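Local coordinates for protein SSD1 (PDB 7AM1) that binds mRNA untranslated regions and represses translation as a non-enzymatic member of the RNase II family, and is implicated in control of the cell cycle, at residues G186-L191 / I755-H760; K720-M725 / I891-E896; L522-S527 / L626-M631; K590-F595 / V621-L626; F421-L426 / Q712-L717. All blocks are in the same frame, centred on the assembly; numbering follows the deposited sequence.

Contact 1: G186-L191 / I755-H760; sequences GQSLLL and IEKRVH
The Glu756 carboxylate receives Leu191 N from above its plane: the backbone N-H points at OE1 (3.0 Å, N to OE1), while Leu191 CB packs beside the same oxygen. The second carboxylate oxygen, OE2, pairs with Lys629. Next along, Leu191 CD1 approaches the Arg758 guanidinium obliquely, 4.0 Å from NH2, and Arg758 NE forms a salt bridge with Asp747. Strand 755-760 is an outermost strand of an antiparallel sheet in the C-terminal OB-like domain, and the loop after helix 175-186 runs against it. Leu189 O accepts from Glu756 N at 2.9 Å. Lys757 leaves the strand on the far side but bends at chi2 (-77°) and again at chi4, which brings NZ back to donate to Ser188 O at 2.7 Å and to Glu756 O at 2.8 Å, with a weaker bond to Leu189 O; Glu185 O is a further acceptor. Carbonyls of both segments grip the Lys757 ammonium while the Glu756 carboxylate holds a loop N-H, and the carbonyl dipoles would probably stabilise the buried charge.

Contact 2: K720-M725 / I891-E896; sequences KTINDM and ILLRAE
The last turns of the long helix 689-725 lie across strand 888-896 of the antiparallel sheet in the C-terminal OB-like domain, with Asn723 set against the backbone of Ala895. The axes of helix 720-725 and strand 891-896 come within 7.4 Å at an angle of 121°. Asn723 CB does not itself point at the strand; CG, anti to the carbonyl carbon (chi1 -76°), turns the amide there, and both its ends are used. ND2 donates to Ala895 O at 3.1 Å, with the acceptor lying close to the amide plane, and OD1 takes a weak bond from Ala895 N, 3.4 Å away. The methyl CB of Ala895 fits beside the amide, 3.5 Å from ND2. A leucine in place of Asn723 would probably leave the Ala895 N-H without this acceptor and its carbonyl with Asn808 ND2 but not the helix as a donor. Ile722 enters the apolar layer between helix and sheet: its CD1 rests 3.9 Å from CD2 of Leu893, the two side chains crossing at about a right angle, and Leu732 and Leu904 of the flanking strands also touch it. Arg894 points away from the helix; its NH1 meets Glu896 OE1 at 2.6 Å in a salt bridge, on the syn side but tilted 35° out of the carboxylate plane, and Arg811 is a second charged partner of that oxygen.

Contact 3: L522-S527 / L626-M631; sequences LSLLES and LLFKTM
Phe628, near the end of helix 617-629 in the RNB domain, reaches across to the short helix 523-529 and lies along Leu524. Its CB starts 4.1 Å from Leu524 CB, and with CG anti to the backbone N (chi1 173°) the ring extends over toward the neighbouring helix. CD1 then passes Leu524 CB at 3.8 Å, CE1 comes to 3.4 Å from Leu524 O and 3.5 Å from Ser527 OG, and CZ lies a little farther from that hydroxyl. The ring thus spans one turn of the partner helix, while Leu190 of contact 1 touches its CD2. An alanine in place of Phe628 would probably open a gap along Leu524 and leave Ser527 without its aromatic neighbour. Beside the ring, Leu525 supplies the second patch: its CD1 meets Leu627 CD2, and its CD2 packs on the methyl CE of Met631 at 4.0 Å, the chain of Met631 bending at chi3 to bring that methyl in. Next to the Phe628 ring, Ser527 OG donates to Leu524 O at 2.7 Å, in the carbonyl plane and on a lone pair.

Contact 4: K590-F595 / V621-L626; sequences KKIQNF and VGIEIL
Phe595 and Leu626 make the closest approach here, with ring atom CE2 lying 3.5 Å from Leu626 CD1 as the two side chains come from opposite directions. Ile623 stands at the edge of the same ring, near its plane, its CG1 4.0 Å from Phe595 CD2. The other branch of Ile623 is used as well: CG2 meets CG2 of Ile592 at 3.9 Å, the two isoleucines crossing at about a right angle. Lys591 completes the first shell. Its chain, extended beyond CG, runs obliquely over Leu626, with CD 4.0 Å from Leu626 CD1, so that the aliphatic part packs while the ammonium goes on to a water. That water accepts from Lys591 NZ at 3.0 Å and donates to Leu626 O at 2.9 Å, bridging the helices at the polar margin of the apolar patch. Lys591 O of the same helix lies over one face of the Phe595 ring, 3.4 Å above its plane and offset toward the rim. Farther out, Phe588 backs both Ile623 and Leu626, and Gln740 of strand 732-741 touches Lys591 and Phe595. The axes of 590-595 and 621-626 are 11.0 Å apart and run at 160°, a nearly antiparallel packing of helices 582-595 and 617-629 in the helix-rich part of the RNB domain.

Contact 5: F421-L426 / Q712-L717; sequences FMPQKL and QAIHLL. With 1PE (pentaethylene glycol), chain E.
Pro423 and Gln424 occupy the corners of a type I turn, closed by mutual backbone bonds between Met422 and Lys425, and this two-residue hairpin tip rests on helix 712-717. Pro423 lays its ring on the helix, CG 3.7 Å from Ile714 CG1 and CB 3.8 Å from Leu717 CD2. Met422 CG presses on Ala713 CB at 3.5 Å, tighter than usual for two carbons. The tip, which links strands 420-421 and 426-427 of the RNB domain, thereby meets the long helix 689-725, with helix 311-321 flanking both. Gln424, bent at chi2 (85°), swings its amide over the helix backbone: NE2 donates to Ala713 O at 3.0 Å, coming from above the carbonyl plane, while the helical N-H of Leu717 reaches the same oxygen from the opposite face. OE1 of Gln424 is buried against Ala713 CB, 3.4 Å away, with no polar partner. Lys425 points outward, where its NZ bonds to OH6 of a pentaethylene glycol, probably from the crystallisation liquor.

From the N terminus, the first segment met is 186-191, and contact 1 closes its long loop only at strand 755-760 in the C-terminal OB-like domain. Within that span contact 5 joins 421-426 to 712-717, contact 3 lies inside contact 5, and contact 4 inside contact 3. Contacts 3 and 4 share Leu626 and helix 617-629, and Glu624 OE2 from contact 4 accepts a hydrogen bond from Leu524 N of contact 3. Contact 2 opens after contact 5 on the same helix 689-725 and crosses contact 1, closing at 891-896 in the sheet that contact 1 also reaches, where Ile755 CD1 packs on Leu893 CD1. A probable hydrogen bond between Gly186 O and His715 NE2 ties contact 1 to contact 5.

Contact 1: G186-L191 / I755-H760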
# COMPACT_ATOMS: atom_id res chain seq x y z
N GLY A 186 2.47 2.37 14.86
CA GLY A 186 1.93 1.05 15.13
C GLY A 186 0.74 0.65 14.28
O GLY A 186 0.45 -0.54 14.16
N GLN A 187 0.05 1.61 13.68
CA GLN A 187 -1.18 1.33 12.95
C GLN A 187 -0.96 1.07 11.46
O GLN A 187 -1.93 0.89 10.72
CB GLN A 187 -2.17 2.48 13.17
CG GLN A 187 -2.65 2.52 14.62
CD GLN A 187 -3.54 3.70 14.93
OE1 GLN A 187 -3.48 4.73 14.26
NE2 GLN A 187 -4.38 3.56 15.96
N SER A 188 0.30 1.00 11.02
CA SER A 188 0.61 0.60 9.65
C SER A 188 1.66 -0.50 9.69
O SER A 188 2.34 -0.72 10.69
CB SER A 188 1.11 1.79 8.82
OG SER A 188 2.33 2.29 9.33
N LEU A 189 1.79 -1.21 8.56
CA LEU A 189 2.70 -2.35 8.52
C LEU A 189 4.16 -1.89 8.53
O LEU A 189 4.98 -2.44 9.28
CB LEU A 189 2.40 -3.21 7.30
CG LEU A 189 0.99 -3.80 7.29
CD1 LEU A 189 0.67 -4.37 5.92
CD2 LEU A 189 0.83 -4.85 8.39
N LEU A 190 4.48 -0.89 7.73
CA LEU A 190 5.82 -0.31 7.65
C LEU A 190 5.81 1.06 8.32
O LEU A 190 4.79 1.50 8.87
CB LEU A 190 6.28 -0.22 6.19
CG LEU A 190 6.15 -1.50 5.36
CD1 LEU A 190 6.65 -1.26 3.92
CD2 LEU A 190 6.88 -2.68 5.99
N LEU A 191 6.95 1.74 8.28
CA LEU A 191 7.10 3.07 8.87
C LEU A 191 7.15 4.12 7.77
O LEU A 191 7.94 4.00 6.83
CB LEU A 191 8.37 3.18 9.71
CG LEU A 191 8.43 2.42 11.03
CD1 LEU A 191 9.82 2.59 11.64
CD2 LEU A 191 7.36 2.91 11.99
N ILE A 755 6.57 -6.48 8.45
CA ILE A 755 6.40 -5.24 9.19
C ILE A 755 7.75 -4.62 9.49
O ILE A 755 8.79 -5.29 9.53
CB ILE A 755 5.60 -5.44 10.50
CG1 ILE A 755 6.33 -6.41 11.44
CG2 ILE A 755 4.18 -5.89 10.19
CD1 ILE A 755 5.64 -6.60 12.79
N GLU A 756 7.72 -3.31 9.69
CA GLU A 756 8.87 -2.51 10.06
C GLU A 756 8.43 -1.60 11.19
O GLU A 756 7.41 -0.90 11.06
CB GLU A 756 9.38 -1.68 8.87
CG GLU A 756 10.52 -0.74 9.19
CD GLU A 756 10.67 0.40 8.19
OE1 GLU A 756 9.69 0.72 7.48
OE2 GLU A 756 11.78 0.97 8.11
N LYS A 757 9.14 -1.64 12.31
CA LYS A 757 8.74 -0.91 13.51
C LYS A 757 9.98 -0.34 14.20
O LYS A 757 11.11 -0.70 13.88
CB LYS A 757 7.95 -1.80 14.47
CG LYS A 757 6.60 -2.24 13.92
CD LYS A 757 5.57 -1.12 14.02
CE LYS A 757 4.48 -1.26 12.97
NZ LYS A 757 4.78 -0.46 11.74
N ARG A 758 9.74 0.53 15.17
CA ARG A 758 10.80 1.30 15.80
C ARG A 758 10.89 0.99 17.29
O ARG A 758 9.90 1.09 18.02
CB ARG A 758 10.55 2.80 15.60
CG ARG A 758 11.55 3.71 16.29
CD ARG A 758 11.47 5.12 15.73
NE ARG A 758 11.81 5.12 14.31
CZ ARG A 758 11.48 6.09 13.46
NH1 ARG A 758 10.80 7.15 13.87
NH2 ARG A 758 11.84 5.98 12.19
N VAL A 759 12.09 0.63 17.73
CA VAL A 759 12.40 0.47 19.15
C VAL A 759 12.79 1.83 19.71
O VAL A 759 13.69 2.50 19.17
CB VAL A 759 13.52 -0.56 19.36
CG1 VAL A 759 13.89 -0.65 20.84
CG2 VAL A 759 13.11 -1.92 18.82
N HIS A 760 12.12 2.25 20.77
CA HIS A 760 12.37 3.54 21.40
C HIS A 760 13.13 3.35 22.71
O HIS A 760 12.74 2.55 23.56
CB HIS A 760 11.05 4.27 21.67
CG HIS A 760 10.31 4.63 20.42
ND1 HIS A 760 10.58 5.77 19.70
CD2 HIS A 760 9.33 3.98 19.75
CE1 HIS A 760 9.79 5.82 18.65
NE2 HIS A 760 9.02 4.75 18.65

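Contact 2: K720-M725 / I891-E896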
# COMPACT_ATOMS: atom_id res chain seq x y z
N LYS A 720 -4.36 -9.25 15.31
CA LYS A 720 -5.11 -10.31 15.98
C LYS A 720 -4.32 -11.61 16.01
O LYS A 720 -4.34 -12.33 17.02
CB LYS A 720 -6.44 -10.50 15.26
CG LYS A 720 -7.33 -11.59 15.81
CD LYS A 720 -8.68 -11.52 15.11
CE LYS A 720 -9.32 -12.89 14.95
NZ LYS A 720 -9.94 -13.03 13.60
N THR A 721 -3.62 -11.92 14.92
CA THR A 721 -2.84 -13.15 14.85
C THR A 721 -1.63 -13.08 15.77
O THR A 721 -1.32 -14.05 16.48
CB THR A 721 -2.40 -13.40 13.40
OG1 THR A 721 -3.55 -13.57 12.55
CG2 THR A 721 -1.55 -14.63 13.30
N ILE A 722 -0.95 -11.94 15.78
CA ILE A 722 0.20 -11.77 16.67
C ILE A 722 -0.22 -11.96 18.12
O ILE A 722 0.51 -12.56 18.92
CB ILE A 722 0.84 -10.38 16.44
CG1 ILE A 722 1.63 -10.38 15.13
CG2 ILE A 722 1.73 -10.02 17.62
CD1 ILE A 722 2.01 -9.00 14.63
N ASN A 723 -1.39 -11.45 18.50
CA ASN A 723 -1.83 -11.56 19.88
C ASN A 723 -2.34 -12.96 20.21
O ASN A 723 -2.25 -13.40 21.37
CB ASN A 723 -2.90 -10.52 20.19
CG ASN A 723 -2.34 -9.13 20.35
OD1 ASN A 723 -1.13 -8.95 20.51
ND2 ASN A 723 -3.21 -8.13 20.33
N ASP A 724 -2.90 -13.65 19.23
CA ASP A 724 -3.33 -15.03 19.45
C ASP A 724 -2.14 -15.95 19.57
O ASP A 724 -2.15 -16.89 20.38
CB ASP A 724 -4.25 -15.46 18.30
CG ASP A 724 -4.72 -16.89 18.42
OD1 ASP A 724 -3.88 -17.81 18.34
OD2 ASP A 724 -5.95 -17.11 18.58
N MET A 725 -1.08 -15.70 18.79
CA MET A 725 0.14 -16.48 18.92
C MET A 725 0.78 -16.30 20.29
O MET A 725 1.44 -17.22 20.79
CB MET A 725 1.13 -16.08 17.82
CG MET A 725 0.71 -16.53 16.42
SD MET A 725 1.70 -15.78 15.11
CE MET A 725 3.31 -16.52 15.37
N ILE A 891 13.68 -9.36 19.42
CA ILE A 891 12.68 -8.30 19.56
C ILE A 891 11.42 -8.90 20.17
O ILE A 891 10.94 -9.94 19.72
CB ILE A 891 12.36 -7.64 18.21
CG1 ILE A 891 13.56 -6.82 17.71
CG2 ILE A 891 11.11 -6.76 18.30
CD1 ILE A 891 14.00 -5.73 18.65
N LEU A 892 10.88 -8.22 21.17
CA LEU A 892 9.56 -8.52 21.71
C LEU A 892 8.52 -7.78 20.88
O LEU A 892 8.64 -6.57 20.65
CB LEU A 892 9.48 -8.11 23.18
CG LEU A 892 10.41 -8.91 24.11
CD1 LEU A 892 10.84 -8.07 25.30
CD2 LEU A 892 9.73 -10.18 24.58
N LEU A 893 7.51 -8.51 20.41
CA LEU A 893 6.53 -7.99 19.47
C LEU A 893 5.13 -8.13 20.04
O LEU A 893 4.76 -9.21 20.52
CB LEU A 893 6.64 -8.71 18.12
CG LEU A 893 5.56 -8.40 17.07
CD1 LEU A 893 5.65 -6.96 16.60
CD2 LEU A 893 5.69 -9.35 15.88
N ARG A 894 4.38 -7.03 20.01
CA ARG A 894 3.04 -6.96 20.55
C ARG A 894 2.16 -6.07 19.69
O ARG A 894 2.64 -5.16 19.01
CB ARG A 894 3.05 -6.41 21.97
CG ARG A 894 2.55 -7.35 23.00
CD ARG A 894 2.73 -6.72 24.36
NE ARG A 894 1.76 -5.66 24.59
CZ ARG A 894 0.61 -5.82 25.24
NH1 ARG A 894 -0.20 -4.79 25.40
NH2 ARG A 894 0.28 -7.01 25.74
N ALA A 895 0.85 -6.32 19.77
CA ALA A 895 -0.18 -5.41 19.26
C ALA A 895 -0.95 -4.86 20.46
O ALA A 895 -1.66 -5.61 21.15
CB ALA A 895 -1.11 -6.13 18.29
N GLU A 896 -0.81 -3.55 20.71
CA GLU A 896 -1.54 -2.90 21.80
C GLU A 896 -3.00 -2.73 21.37
O GLU A 896 -3.28 -2.10 20.35
CB GLU A 896 -0.97 -1.52 22.12
CG GLU A 896 0.54 -1.41 22.18
CD GLU A 896 1.14 -2.04 23.41
OE1 GLU A 896 0.38 -2.51 24.28
OE2 GLU A 896 2.39 -2.06 23.50

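Contact 3: L522-S527 / L626-M631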
# COMPACT_ATOMS: atom_id res chain seq x y z
N LEU A 522 10.10 -8.16 -6.41
CA LEU A 522 9.98 -6.95 -5.60
C LEU A 522 8.50 -6.73 -5.31
O LEU A 522 7.79 -6.04 -6.04
CB LEU A 522 10.60 -5.76 -6.32
CG LEU A 522 12.09 -5.92 -6.62
CD1 LEU A 522 12.60 -4.75 -7.46
CD2 LEU A 522 12.91 -6.07 -5.33
N SER A 523 8.04 -7.34 -4.21
CA SER A 523 6.62 -7.31 -3.88
C SER A 523 6.15 -5.90 -3.53
O SER A 523 5.02 -5.53 -3.87
CB SER A 523 6.33 -8.25 -2.71
OG SER A 523 4.96 -8.22 -2.39
N LEU A 524 6.99 -5.12 -2.87
CA LEU A 524 6.57 -3.78 -2.47
C LEU A 524 6.48 -2.85 -3.68
O LEU A 524 5.54 -2.05 -3.79
CB LEU A 524 7.52 -3.22 -1.41
CG LEU A 524 7.62 -4.04 -0.11
CD1 LEU A 524 8.58 -3.40 0.89
CD2 LEU A 524 6.26 -4.26 0.55
N LEU A 525 7.42 -2.96 -4.62
CA LEU A 525 7.32 -2.12 -5.81
C LEU A 525 6.07 -2.45 -6.61
O LEU A 525 5.41 -1.56 -7.15
CB LEU A 525 8.57 -2.26 -6.68
CG LEU A 525 9.91 -1.85 -6.05
CD1 LEU A 525 10.93 -1.55 -7.15
CD2 LEU A 525 9.77 -0.67 -5.10
N GLU A 526 5.69 -3.74 -6.69
CA GLU A 526 4.43 -4.09 -7.34
C GLU A 526 3.27 -3.32 -6.73
O GLU A 526 2.39 -2.82 -7.45
CB GLU A 526 4.20 -5.60 -7.27
CG GLU A 526 2.75 -6.06 -7.45
CD GLU A 526 2.17 -5.80 -8.83
OE1 GLU A 526 2.92 -5.43 -9.76
OE2 GLU A 526 0.94 -5.99 -8.99
N SER A 527 3.25 -3.19 -5.40
CA SER A 527 2.12 -2.55 -4.72
C SER A 527 2.08 -1.05 -4.98
O SER A 527 1.05 -0.42 -4.68
CB SER A 527 2.16 -2.83 -3.21
OG SER A 527 3.10 -2.02 -2.53
N LEU A 626 13.37 0.34 2.21
CA LEU A 626 13.89 1.70 2.15
C LEU A 626 13.56 2.37 0.82
O LEU A 626 13.16 3.54 0.78
CB LEU A 626 15.40 1.69 2.37
CG LEU A 626 15.88 1.18 3.74
CD1 LEU A 626 17.39 1.19 3.81
CD2 LEU A 626 15.29 2.00 4.87
N LEU A 627 13.72 1.64 -0.29
CA LEU A 627 13.40 2.20 -1.60
C LEU A 627 11.92 2.51 -1.71
O LEU A 627 11.53 3.58 -2.18
CB LEU A 627 13.83 1.21 -2.69
CG LEU A 627 13.51 1.61 -4.13
CD1 LEU A 627 14.15 2.94 -4.47
CD2 LEU A 627 13.96 0.53 -5.08
N PHE A 628 11.07 1.59 -1.24
CA PHE A 628 9.63 1.75 -1.33
C PHE A 628 9.16 3.05 -0.67
O PHE A 628 8.21 3.68 -1.15
CB PHE A 628 8.97 0.52 -0.70
CG PHE A 628 7.48 0.62 -0.56
CD1 PHE A 628 6.66 0.43 -1.65
CD2 PHE A 628 6.91 0.84 0.68
CE1 PHE A 628 5.28 0.50 -1.52
CE2 PHE A 628 5.53 0.92 0.82
CZ PHE A 628 4.72 0.74 -0.28
N LYS A 629 9.85 3.47 0.40
CA LYS A 629 9.43 4.65 1.13
C LYS A 629 9.67 5.94 0.37
O LYS A 629 9.06 6.96 0.70
CB LYS A 629 10.21 4.77 2.44
CG LYS A 629 9.97 3.70 3.44
CD LYS A 629 10.80 4.02 4.67
CE LYS A 629 10.69 2.93 5.70
NZ LYS A 629 11.06 3.48 7.02
N THR A 630 10.54 5.93 -0.64
CA THR A 630 10.87 7.16 -1.34
C THR A 630 9.90 7.49 -2.46
O THR A 630 10.05 8.54 -3.10
CB THR A 630 12.29 7.06 -1.92
OG1 THR A 630 12.31 6.09 -2.98
CG2 THR A 630 13.28 6.66 -0.84
N MET A 631 8.89 6.65 -2.69
CA MET A 631 8.08 6.80 -3.89
C MET A 631 6.59 6.82 -3.58
O MET A 631 6.11 6.03 -2.76
CB MET A 631 8.37 5.66 -4.87
CG MET A 631 9.58 5.90 -5.70
SD MET A 631 9.80 4.62 -6.93
CE MET A 631 10.29 3.25 -5.88

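Contact 4: K590-F595 / V621-L626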
# COMPACT_ATOMS: atom_id res chain seq x y z
N LYS A 590 22.57 7.23 0.51
CA LYS A 590 23.41 7.29 1.70
C LYS A 590 23.20 6.07 2.59
O LYS A 590 24.15 5.51 3.13
CB LYS A 590 23.13 8.57 2.48
CG LYS A 590 23.47 9.84 1.72
N LYS A 591 21.94 5.64 2.74
CA LYS A 591 21.66 4.48 3.58
C LYS A 591 22.36 3.23 3.05
O LYS A 591 23.08 2.55 3.79
CB LYS A 591 20.15 4.26 3.67
CG LYS A 591 19.40 5.30 4.49
CD LYS A 591 17.89 5.16 4.32
CE LYS A 591 17.14 6.21 5.12
NZ LYS A 591 15.67 6.04 5.00
N ILE A 592 22.16 2.92 1.77
CA ILE A 592 22.74 1.69 1.24
C ILE A 592 24.26 1.78 1.19
O ILE A 592 24.95 0.75 1.26
CB ILE A 592 22.15 1.37 -0.15
CG1 ILE A 592 22.53 2.44 -1.17
CG2 ILE A 592 20.65 1.23 -0.05
CD1 ILE A 592 22.14 2.09 -2.59
N GLN A 593 24.81 2.98 1.06
CA GLN A 593 26.26 3.14 1.11
C GLN A 593 26.78 2.88 2.52
O GLN A 593 27.83 2.25 2.69
CB GLN A 593 26.65 4.52 0.61
CG GLN A 593 26.59 4.65 -0.91
CD GLN A 593 27.10 5.98 -1.42
OE1 GLN A 593 27.11 6.97 -0.69
NE2 GLN A 593 27.55 5.99 -2.67
N ASN A 594 26.05 3.35 3.54
CA ASN A 594 26.41 2.99 4.91
C ASN A 594 26.37 1.47 5.09
O ASN A 594 27.20 0.90 5.80
CB ASN A 594 25.46 3.67 5.90
CG ASN A 594 25.63 5.17 5.93
OD1 ASN A 594 26.65 5.71 5.49
ND2 ASN A 594 24.64 5.87 6.47
N PHE A 595 25.41 0.81 4.43
CA PHE A 595 25.35 -0.65 4.47
C PHE A 595 26.55 -1.29 3.78
O PHE A 595 26.84 -2.46 4.05
CB PHE A 595 24.07 -1.16 3.81
CG PHE A 595 22.80 -0.77 4.53
CD1 PHE A 595 22.81 -0.37 5.86
CD2 PHE A 595 21.58 -0.84 3.87
CE1 PHE A 595 21.64 -0.03 6.50
CE2 PHE A 595 20.41 -0.50 4.51
CZ PHE A 595 20.44 -0.10 5.83
N VAL A 621 15.38 -7.53 1.26
CA VAL A 621 14.06 -7.06 1.65
C VAL A 621 14.17 -5.71 2.35
O VAL A 621 13.38 -4.79 2.08
CB VAL A 621 13.38 -8.11 2.55
CG1 VAL A 621 12.18 -7.49 3.29
CG2 VAL A 621 12.95 -9.31 1.72
N GLY A 622 15.15 -5.56 3.24
CA GLY A 622 15.32 -4.31 3.95
C GLY A 622 15.59 -3.15 3.01
O GLY A 622 15.02 -2.07 3.17
N ILE A 623 16.45 -3.36 2.02
CA ILE A 623 16.75 -2.29 1.07
C ILE A 623 15.53 -1.97 0.22
O ILE A 623 15.27 -0.81 -0.11
CB ILE A 623 17.98 -2.66 0.23
CG1 ILE A 623 19.21 -2.68 1.15
CG2 ILE A 623 18.15 -1.68 -0.95
CD1 ILE A 623 20.54 -2.92 0.45
N GLU A 624 14.74 -2.99 -0.14
CA GLU A 624 13.50 -2.71 -0.86
C GLU A 624 12.56 -1.86 -0.02
O GLU A 624 11.92 -0.93 -0.54
CB GLU A 624 12.81 -4.01 -1.28
CG GLU A 624 11.59 -3.76 -2.17
CD GLU A 624 10.78 -5.01 -2.46
OE1 GLU A 624 11.18 -6.11 -2.01
OE2 GLU A 624 9.73 -4.89 -3.12
N ILE A 625 12.45 -2.16 1.28
CA ILE A 625 11.61 -1.35 2.15
C ILE A 625 12.06 0.11 2.10
O ILE A 625 11.25 1.02 1.92
CB ILE A 625 11.62 -1.89 3.59
CG1 ILE A 625 10.84 -3.21 3.67
CG2 ILE A 625 11.03 -0.87 4.56
CD1 ILE A 625 11.05 -3.99 4.98
N LEU A 626 13.37 0.34 2.21
CA LEU A 626 13.89 1.70 2.15
C LEU A 626 13.56 2.37 0.82
O LEU A 626 13.16 3.54 0.78
CB LEU A 626 15.40 1.69 2.37
CG LEU A 626 15.88 1.18 3.74
CD1 LEU A 626 17.39 1.19 3.81
CD2 LEU A 626 15.29 2.00 4.87
O HOH W 1 14.97 5.39 2.14

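Contact 5: F421-L426 / Q712-L717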
# COMPACT_ATOMS: atom_id res chain seq x y z
N PHE A 421 -9.99 -5.67 -2.13
CA PHE A 421 -9.63 -7.02 -1.70
C PHE A 421 -8.99 -6.95 -0.33
O PHE A 421 -7.93 -6.34 -0.16
CB PHE A 421 -8.71 -7.68 -2.73
CG PHE A 421 -9.31 -7.75 -4.10
CD1 PHE A 421 -10.10 -8.82 -4.47
CD2 PHE A 421 -9.11 -6.72 -5.01
CE1 PHE A 421 -10.66 -8.88 -5.72
CE2 PHE A 421 -9.67 -6.79 -6.27
CZ PHE A 421 -10.45 -7.86 -6.63
N MET A 422 -9.64 -7.56 0.65
CA MET A 422 -9.15 -7.68 2.01
C MET A 422 -9.12 -9.15 2.39
O MET A 422 -9.88 -9.95 1.84
CB MET A 422 -10.05 -6.91 2.98
CG MET A 422 -10.08 -5.42 2.69
SD MET A 422 -11.40 -4.54 3.52
CE MET A 422 -12.85 -5.24 2.74
N PRO A 423 -8.24 -9.55 3.32
CA PRO A 423 -8.25 -10.97 3.73
C PRO A 423 -9.61 -11.42 4.21
O PRO A 423 -10.02 -12.56 3.96
CB PRO A 423 -7.20 -11.01 4.86
CG PRO A 423 -6.33 -9.80 4.62
CD PRO A 423 -7.23 -8.76 4.04
N GLN A 424 -10.34 -10.54 4.90
CA GLN A 424 -11.62 -10.87 5.51
C GLN A 424 -12.79 -10.79 4.54
O GLN A 424 -13.81 -11.45 4.77
CB GLN A 424 -11.93 -9.91 6.67
CG GLN A 424 -10.88 -9.82 7.74
CD GLN A 424 -9.80 -8.83 7.41
OE1 GLN A 424 -9.54 -8.55 6.24
NE2 GLN A 424 -9.16 -8.28 8.43
N LYS A 425 -12.67 -10.00 3.48
CA LYS A 425 -13.82 -9.69 2.64
C LYS A 425 -13.33 -9.12 1.32
O LYS A 425 -12.22 -8.60 1.22
CB LYS A 425 -14.72 -8.67 3.35
CG LYS A 425 -16.20 -8.73 3.02
CD LYS A 425 -16.84 -7.36 3.22
CE LYS A 425 -18.34 -7.40 3.01
NZ LYS A 425 -19.01 -6.12 3.37
N LEU A 426 -14.19 -9.21 0.31
CA LEU A 426 -13.94 -8.57 -0.97
C LEU A 426 -15.18 -7.79 -1.38
O LEU A 426 -16.31 -8.17 -1.05
CB LEU A 426 -13.55 -9.57 -2.08
CG LEU A 426 -14.63 -10.44 -2.72
CD1 LEU A 426 -15.42 -9.66 -3.78
CD2 LEU A 426 -14.03 -11.69 -3.35
N GLN A 712 -4.89 -1.88 5.54
CA GLN A 712 -5.49 -1.70 6.85
C GLN A 712 -6.14 -2.98 7.34
O GLN A 712 -6.08 -3.31 8.53
CB GLN A 712 -6.50 -0.56 6.80
CG GLN A 712 -5.84 0.82 6.80
CD GLN A 712 -6.80 1.94 6.44
OE1 GLN A 712 -8.01 1.73 6.34
NE2 GLN A 712 -6.26 3.13 6.23
N ALA A 713 -6.79 -3.72 6.43
CA ALA A 713 -7.43 -4.97 6.81
C ALA A 713 -6.40 -6.06 7.08
O ALA A 713 -6.56 -6.86 8.01
CB ALA A 713 -8.41 -5.40 5.71
N ILE A 714 -5.32 -6.10 6.30
CA ILE A 714 -4.21 -7.00 6.62
C ILE A 714 -3.68 -6.69 8.01
O ILE A 714 -3.48 -7.59 8.83
CB ILE A 714 -3.10 -6.88 5.56
CG1 ILE A 714 -3.56 -7.43 4.21
CG2 ILE A 714 -1.85 -7.60 6.06
CD1 ILE A 714 -2.60 -7.09 3.08
N HIS A 715 -3.39 -5.41 8.27
CA HIS A 715 -2.82 -5.01 9.54
C HIS A 715 -3.71 -5.43 10.69
O HIS A 715 -3.23 -5.91 11.73
CB HIS A 715 -2.61 -3.49 9.54
CG HIS A 715 -2.13 -2.94 10.84
ND1 HIS A 715 -2.99 -2.56 11.85
CD2 HIS A 715 -0.88 -2.68 11.30
CE1 HIS A 715 -2.29 -2.11 12.88
NE2 HIS A 715 -1.01 -2.17 12.56
N LEU A 716 -5.02 -5.28 10.52
CA LEU A 716 -5.97 -5.64 11.56
C LEU A 716 -5.89 -7.13 11.87
O LEU A 716 -5.75 -7.53 13.04
CB LEU A 716 -7.38 -5.24 11.11
CG LEU A 716 -8.57 -5.51 12.02
CD1 LEU A 716 -8.44 -4.69 13.30
CD2 LEU A 716 -9.86 -5.18 11.28
N LEU A 717 -5.96 -7.97 10.84
CA LEU A 717 -5.92 -9.41 11.06
C LEU A 717 -4.55 -9.87 11.55
O LEU A 717 -4.47 -10.83 12.33
CB LEU A 717 -6.28 -10.14 9.77
CG LEU A 717 -6.42 -11.66 9.83
CD1 LEU A 717 -7.36 -12.08 10.95
CD2 LEU A 717 -6.89 -12.20 8.48
C15 1PE E . -18.61 -5.90 7.12
OH6 1PE E . -18.92 -6.93 6.22
C16 1PE E . -17.55 -8.81 6.81
C26 1PE E . -18.96 -8.21 6.78
OH7 1PE E . -17.57 -10.07 6.19